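Thiamine pyrophosphokinase (Candida albicans, PDB 2G9Z) catalyses the transfer of a pyrophosphate group from ATP to thiamine, making the cofactor thiamine pyrophosphate. Local coordinates at residues Leu280-Leu291 and Asn302-Ser312. Numbering follows the deposited sequence.
With VNP (3-[(4-amino-2-methylpyrimidin-5-yl)methyl]-5-(2-{[hydroxy(phosphonoamino)phosphoryl]oxy}ethyl)-4-methyl-1,3-thiazol-3-I um), chain N.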
loop_
_atom_site.group_PDB
_atom_site.type_symbol
_atom_site.label_atom_id
_atom_site.label_comp_id
_atom_site.label_asym_id
_atom_site.label_seq_id
_atom_site.Cartn_x
_atom_site.Cartn_y
_atom_site.Cartn_z
ATOM N N LEU A 280 10.989 -5.360 -4.133
ATOM C CA LEU A 280 11.605 -5.540 -2.821
ATOM C C LEU A 280 11.370 -4.208 -2.140
ATOM O O LEU A 280 11.908 -3.191 -2.557
ATOM C CB LEU A 280 13.097 -5.844 -2.965
ATOM C CG LEU A 280 13.379 -7.232 -3.554
ATOM C CD1 LEU A 280 13.096 -7.228 -5.049
ATOM C CD2 LEU A 280 14.829 -7.619 -3.296
ATOM N N LEU A 281 10.558 -4.224 -1.090
ATOM C CA LEU A 281 10.163 -2.992 -0.420
ATOM C C LEU A 281 10.665 -2.818 1.007
ATOM O O LEU A 281 10.220 -3.502 1.924
ATOM C CB LEU A 281 8.634 -2.918 -0.482
ATOM C CG LEU A 281 8.189 -3.539 -1.820
ATOM C CD1 LEU A 281 6.706 -3.811 -1.829
ATOM C CD2 LEU A 281 8.596 -2.628 -2.974
ATOM N N PRO A 282 11.608 -1.883 1.208
ATOM C CA PRO A 282 12.191 -1.603 2.524
ATOM C C PRO A 282 11.249 -0.735 3.355
ATOM O O PRO A 282 11.452 0.472 3.492
ATOM C CB PRO A 282 13.490 -0.890 2.169
ATOM C CG PRO A 282 13.097 -0.077 0.974
ATOM C CD PRO A 282 12.216 -1.030 0.167
ATOM N N LEU A 283 10.222 -1.365 3.914
ATOM C CA LEU A 283 9.220 -0.659 4.700
ATOM C C LEU A 283 9.405 -0.685 6.219
ATOM O O LEU A 283 8.516 -0.254 6.953
ATOM C CB LEU A 283 7.835 -1.199 4.331
ATOM C CG LEU A 283 7.460 -0.925 2.868
ATOM C CD1 LEU A 283 6.240 -1.730 2.447
ATOM C CD2 LEU A 283 7.212 0.565 2.702
ATOM N N SER A 284 10.545 -1.173 6.699
ATOM C CA SER A 284 10.783 -1.227 8.144
ATOM C C SER A 284 11.592 -0.031 8.647
ATOM O O SER A 284 11.961 0.849 7.877
ATOM C CB SER A 284 11.529 -2.508 8.514
ATOM O OG SER A 284 12.894 -2.411 8.151
ATOM N N ASN A 285 11.877 -0.024 9.947
ATOM C CA ASN A 285 12.636 1.051 10.572
ATOM C C ASN A 285 14.134 0.746 10.558
ATOM O O ASN A 285 14.920 1.406 11.238
ATOM C CB ASN A 285 12.152 1.261 12.013
ATOM C CG ASN A 285 12.521 0.109 12.928
ATOM O OD1 ASN A 285 12.715 -1.021 12.480
ATOM N ND2 ASN A 285 12.601 0.388 14.225
ATOM N N LYS A 286 14.519 -0.266 9.789
ATOM C CA LYS A 286 15.921 -0.647 9.665
ATOM C C LYS A 286 16.369 -0.276 8.257
ATOM O O LYS A 286 16.028 -0.958 7.287
ATOM C CB LYS A 286 16.086 -2.152 9.891
ATOM C CG LYS A 286 15.699 -2.619 11.288
ATOM C CD LYS A 286 16.583 -1.981 12.352
ATOM C CE LYS A 286 16.251 -2.498 13.745
ATOM N NZ LYS A 286 14.862 -2.159 14.162
ATOM N N THR A 287 17.128 0.809 8.146
ATOM C CA THR A 287 17.595 1.277 6.846
ATOM C C THR A 287 19.038 1.774 6.899
ATOM O O THR A 287 19.483 2.309 7.914
ATOM C CB THR A 287 16.715 2.434 6.341
ATOM O OG1 THR A 287 17.085 3.644 7.014
ATOM C CG2 THR A 287 15.252 2.151 6.642
ATOM N N PRO A 288 19.793 1.589 5.805
ATOM C CA PRO A 288 19.345 0.944 4.569
ATOM C C PRO A 288 19.558 -0.565 4.619
ATOM O O PRO A 288 20.252 -1.079 5.500
ATOM C CB PRO A 288 20.212 1.602 3.507
ATOM C CG PRO A 288 21.502 1.770 4.225
ATOM C CD PRO A 288 21.069 2.294 5.582
ATOM N N ILE A 289 18.961 -1.265 3.664
ATOM C CA ILE A 289 19.081 -2.709 3.576
ATOM C C ILE A 289 19.930 -3.047 2.357
ATOM O O ILE A 289 19.687 -2.537 1.264
ATOM C CB ILE A 289 17.684 -3.364 3.450
ATOM C CG1 ILE A 289 16.925 -3.192 4.770
ATOM C CG2 ILE A 289 17.817 -4.832 3.077
ATOM C CD1 ILE A 289 15.563 -3.831 4.792
ATOM N N ILE A 290 20.938 -3.892 2.555
ATOM C CA ILE A 290 21.824 -4.291 1.467
ATOM C C ILE A 290 21.270 -5.551 0.827
ATOM O O ILE A 290 20.994 -6.528 1.518
ATOM C CB ILE A 290 23.248 -4.615 1.969
ATOM C CG1 ILE A 290 23.764 -3.496 2.872
ATOM C CG2 ILE A 290 24.178 -4.808 0.776
ATOM C CD1 ILE A 290 23.938 -2.180 2.180
ATOM N N LEU A 291 21.129 -5.534 -0.494
ATOM C CA LEU A 291 20.595 -6.687 -1.208
ATOM C C LEU A 291 21.547 -7.314 -2.226
ATOM O O LEU A 291 22.363 -6.636 -2.851
ATOM C CB LEU A 291 19.308 -6.294 -1.937
ATOM C CG LEU A 291 18.120 -5.752 -1.136
ATOM C CD1 LEU A 291 17.070 -5.193 -2.096
ATOM C CD2 LEU A 291 17.538 -6.852 -0.277
ATOM N N ASN A 302 25.182 -6.021 -3.564
ATOM C CA ASN A 302 25.546 -4.983 -2.603
ATOM C C ASN A 302 24.771 -3.693 -2.871
ATOM O O ASN A 302 25.295 -2.591 -2.707
ATOM C CB ASN A 302 27.050 -4.723 -2.681
ATOM C CG ASN A 302 27.865 -5.961 -2.346
ATOM O OD1 ASN A 302 27.770 -6.502 -1.245
ATOM N ND2 ASN A 302 28.665 -6.418 -3.300
ATOM N N TRP A 303 23.512 -3.854 -3.269
ATOM C CA TRP A 303 22.631 -2.740 -3.597
ATOM C C TRP A 303 21.870 -2.271 -2.357
ATOM O O TRP A 303 21.072 -3.027 -1.791
ATOM C CB TRP A 303 21.650 -3.195 -4.677
ATOM C CG TRP A 303 21.024 -2.099 -5.466
ATOM C CD1 TRP A 303 21.621 -1.335 -6.426
ATOM C CD2 TRP A 303 19.658 -1.676 -5.405
ATOM N NE1 TRP A 303 20.707 -0.466 -6.974
ATOM C CE2 TRP A 303 19.495 -0.653 -6.363
ATOM C CE3 TRP A 303 18.555 -2.066 -4.635
ATOM C CZ2 TRP A 303 18.269 -0.011 -6.574
ATOM C CZ3 TRP A 303 17.336 -1.428 -4.841
ATOM C CH2 TRP A 303 17.205 -0.413 -5.803
ATOM N N LYS A 304 22.117 -1.026 -1.948
ATOM C CA LYS A 304 21.480 -0.443 -0.764
ATOM C C LYS A 304 20.107 0.131 -1.084
ATOM O O LYS A 304 19.968 0.986 -1.961
ATOM C CB LYS A 304 22.350 0.672 -0.182
ATOM C CG LYS A 304 23.769 0.261 0.143
ATOM C CD LYS A 304 24.587 1.452 0.600
ATOM C CE LYS A 304 26.052 1.083 0.761
ATOM N NZ LYS A 304 26.886 2.273 1.094
ATOM N N THR A 305 19.098 -0.328 -0.354
ATOM C CA THR A 305 17.738 0.136 -0.581
ATOM C C THR A 305 17.084 0.728 0.667
ATOM O O THR A 305 17.304 0.261 1.787
ATOM C CB THR A 305 16.851 -1.011 -1.107
ATOM O OG1 THR A 305 15.559 -0.490 -1.451
ATOM C CG2 THR A 305 16.698 -2.108 -0.050
ATOM N N GLU A 306 16.285 1.768 0.465
ATOM C CA GLU A 306 15.582 2.408 1.568
ATOM C C GLU A 306 14.582 3.419 1.030
ATOM O O GLU A 306 14.714 3.893 -0.099
ATOM C CB GLU A 306 16.578 3.106 2.510
ATOM C CG GLU A 306 17.246 4.355 1.943
ATOM C CD GLU A 306 18.288 4.939 2.892
ATOM O OE1 GLU A 306 18.012 5.030 4.108
ATOM O OE2 GLU A 306 19.380 5.313 2.423
ATOM N N MET A 307 13.561 3.723 1.821
ATOM C CA MET A 307 12.581 4.711 1.406
ATOM C C MET A 307 13.348 6.029 1.440
ATOM O O MET A 307 14.244 6.201 2.272
ATOM C CB MET A 307 11.390 4.721 2.372
ATOM C CG MET A 307 10.554 3.452 2.300
ATOM S SD MET A 307 9.907 3.095 0.633
ATOM C CE MET A 307 8.348 4.040 0.657
ATOM N N LEU A 308 13.012 6.941 0.532
ATOM C CA LEU A 308 13.712 8.222 0.418
ATOM C C LEU A 308 15.000 7.955 -0.350
ATOM O O LEU A 308 15.896 8.792 -0.399
ATOM C CB LEU A 308 14.057 8.807 1.792
ATOM C CG LEU A 308 13.006 9.623 2.540
ATOM C CD1 LEU A 308 12.909 11.025 1.954
ATOM C CD2 LEU A 308 11.683 8.894 2.478
ATOM N N GLY A 309 15.083 6.769 -0.938
ATOM C CA GLY A 309 16.256 6.397 -1.708
ATOM C C GLY A 309 15.822 5.500 -2.850
ATOM O O GLY A 309 14.729 5.670 -3.391
ATOM N N GLN A 310 16.667 4.543 -3.219
ATOM C CA GLN A 310 16.326 3.623 -4.300
ATOM C C GLN A 310 15.544 2.425 -3.782
ATOM O O GLN A 310 15.845 1.871 -2.722
ATOM C CB GLN A 310 17.588 3.149 -5.044
ATOM C CG GLN A 310 18.850 3.073 -4.193
ATOM C CD GLN A 310 20.071 2.609 -4.984
ATOM O OE1 GLN A 310 20.297 3.038 -6.117
ATOM N NE2 GLN A 310 20.865 1.740 -4.381
ATOM N N VAL A 311 14.520 2.051 -4.537
ATOM C CA VAL A 311 13.677 0.914 -4.212
ATOM C C VAL A 311 13.481 0.125 -5.494
ATOM O O VAL A 311 13.122 0.680 -6.527
ATOM C CB VAL A 311 12.286 1.351 -3.682
ATOM C CG1 VAL A 311 11.352 0.133 -3.609
ATOM C CG2 VAL A 311 12.425 1.979 -2.306
ATOM N N SER A 312 13.739 -1.172 -5.436
ATOM C CA SER A 312 13.566 -1.998 -6.612
ATOM C C SER A 312 12.088 -2.316 -6.820
ATOM O O SER A 312 11.490 -3.071 -6.048
ATOM C CB SER A 312 14.361 -3.299 -6.468
ATOM O OG SER A 312 14.135 -4.157 -7.575
HETATM O O2G VNP N . 6.702 -2.361 -16.635
HETATM P PG VNP N . 5.602 -2.091 -15.495
HETATM O O3G VNP N . 5.672 -3.128 -14.440
HETATM O O1G VNP N . 4.180 -2.099 -16.247
HETATM N N3B VNP N . 5.841 -0.599 -14.897
HETATM P PB VNP N . 6.391 0.475 -15.984
HETATM O O2B VNP N . 6.335 1.825 -15.380
HETATM O O1B VNP N . 5.658 0.258 -17.250
HETATM O O1 VNP N . 7.928 0.052 -16.215
HETATM C C7 VNP N . 8.922 0.042 -15.183
HETATM C C12 VNP N . 10.262 0.296 -15.875
HETATM C C11 VNP N . 11.524 0.194 -15.010
HETATM C C10 VNP N . 12.002 -1.219 -14.667
HETATM C CM4 VNP N . 11.775 -2.417 -15.592
HETATM S S1 VNP N . 11.486 0.937 -13.346
HETATM C C9 VNP N . 12.617 -0.235 -12.707
HETATM N N5 VNP N . 12.615 -1.321 -13.483
HETATM C C7A VNP N . 13.175 -2.608 -13.040
HETATM C C5A VNP N . 14.300 -2.469 -12.010
HETATM C C6A VNP N . 14.075 -3.054 -10.770
HETATM N N1A VNP N . 15.015 -3.070 -9.844
HETATM C C2A VNP N . 16.216 -2.520 -10.071
HETATM C CM2 VNP N . 17.296 -2.589 -8.989
HETATM N N3A VNP N . 16.478 -1.936 -11.248
HETATM C C4A VNP N . 15.552 -1.898 -12.219
HETATM N N4A VNP N . 15.854 -1.313 -13.375
HETATM O O HOH W 1 14.443 -2.584 -3.104
HETATM O O HOH W 2 15.822 0.098 4.456
#
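With chi1 at -174°, OG1 of Thr305 lies opposite the backbone N and reaches the Pro282 ring, leaving CG2 to touch Leu291; one beta-branched residue serves two neighbours. Its CG2 meets Leu291 CD1 at 3.7 Å, while its OG1 lies 3.5 Å from Pro282 CG. Thr305 OG1 donates to Gln310 O (2.7 Å), in the carbonyl plane and on a lone pair, and accepts from a water that also bridges Leu280 O and Ser312 N; a small polar side chain is thus satisfied within a buried setting. Pro282, whose rigid ring suits the centre of an inverse gamma turn, also sets CD of that puckered ring 3.9 Å from Val311 CG2.

Backbone bonds pair strand 303-305 antiparallel to 289-291: Ile289 and Thr305 exchange two, the nearly straight one running from Ile289 N to Thr305 O (175°). At the other end, Asn302 and Trp303 both face Leu291, a G1 beta bulge, whose first position takes the left-handed backbone conformation that asparagine adopts more readily than most non-glycine residues. The broad Trp303 ring takes the ligand methyl CM2 over one face, 3.7 Å from CZ2, and Gln310 NE2 over the opposite face, both offset toward the rim. Ser312 OG, also hydrogen-bonded to Asn315 ND2, donates to ligand N1A at 2.7 Å. The bulged edge strand supplies Trp303, and Ser312 beyond the turn grips the pyrimidine; together they form part of the thiamine pocket of the vitamin B1-binding domain.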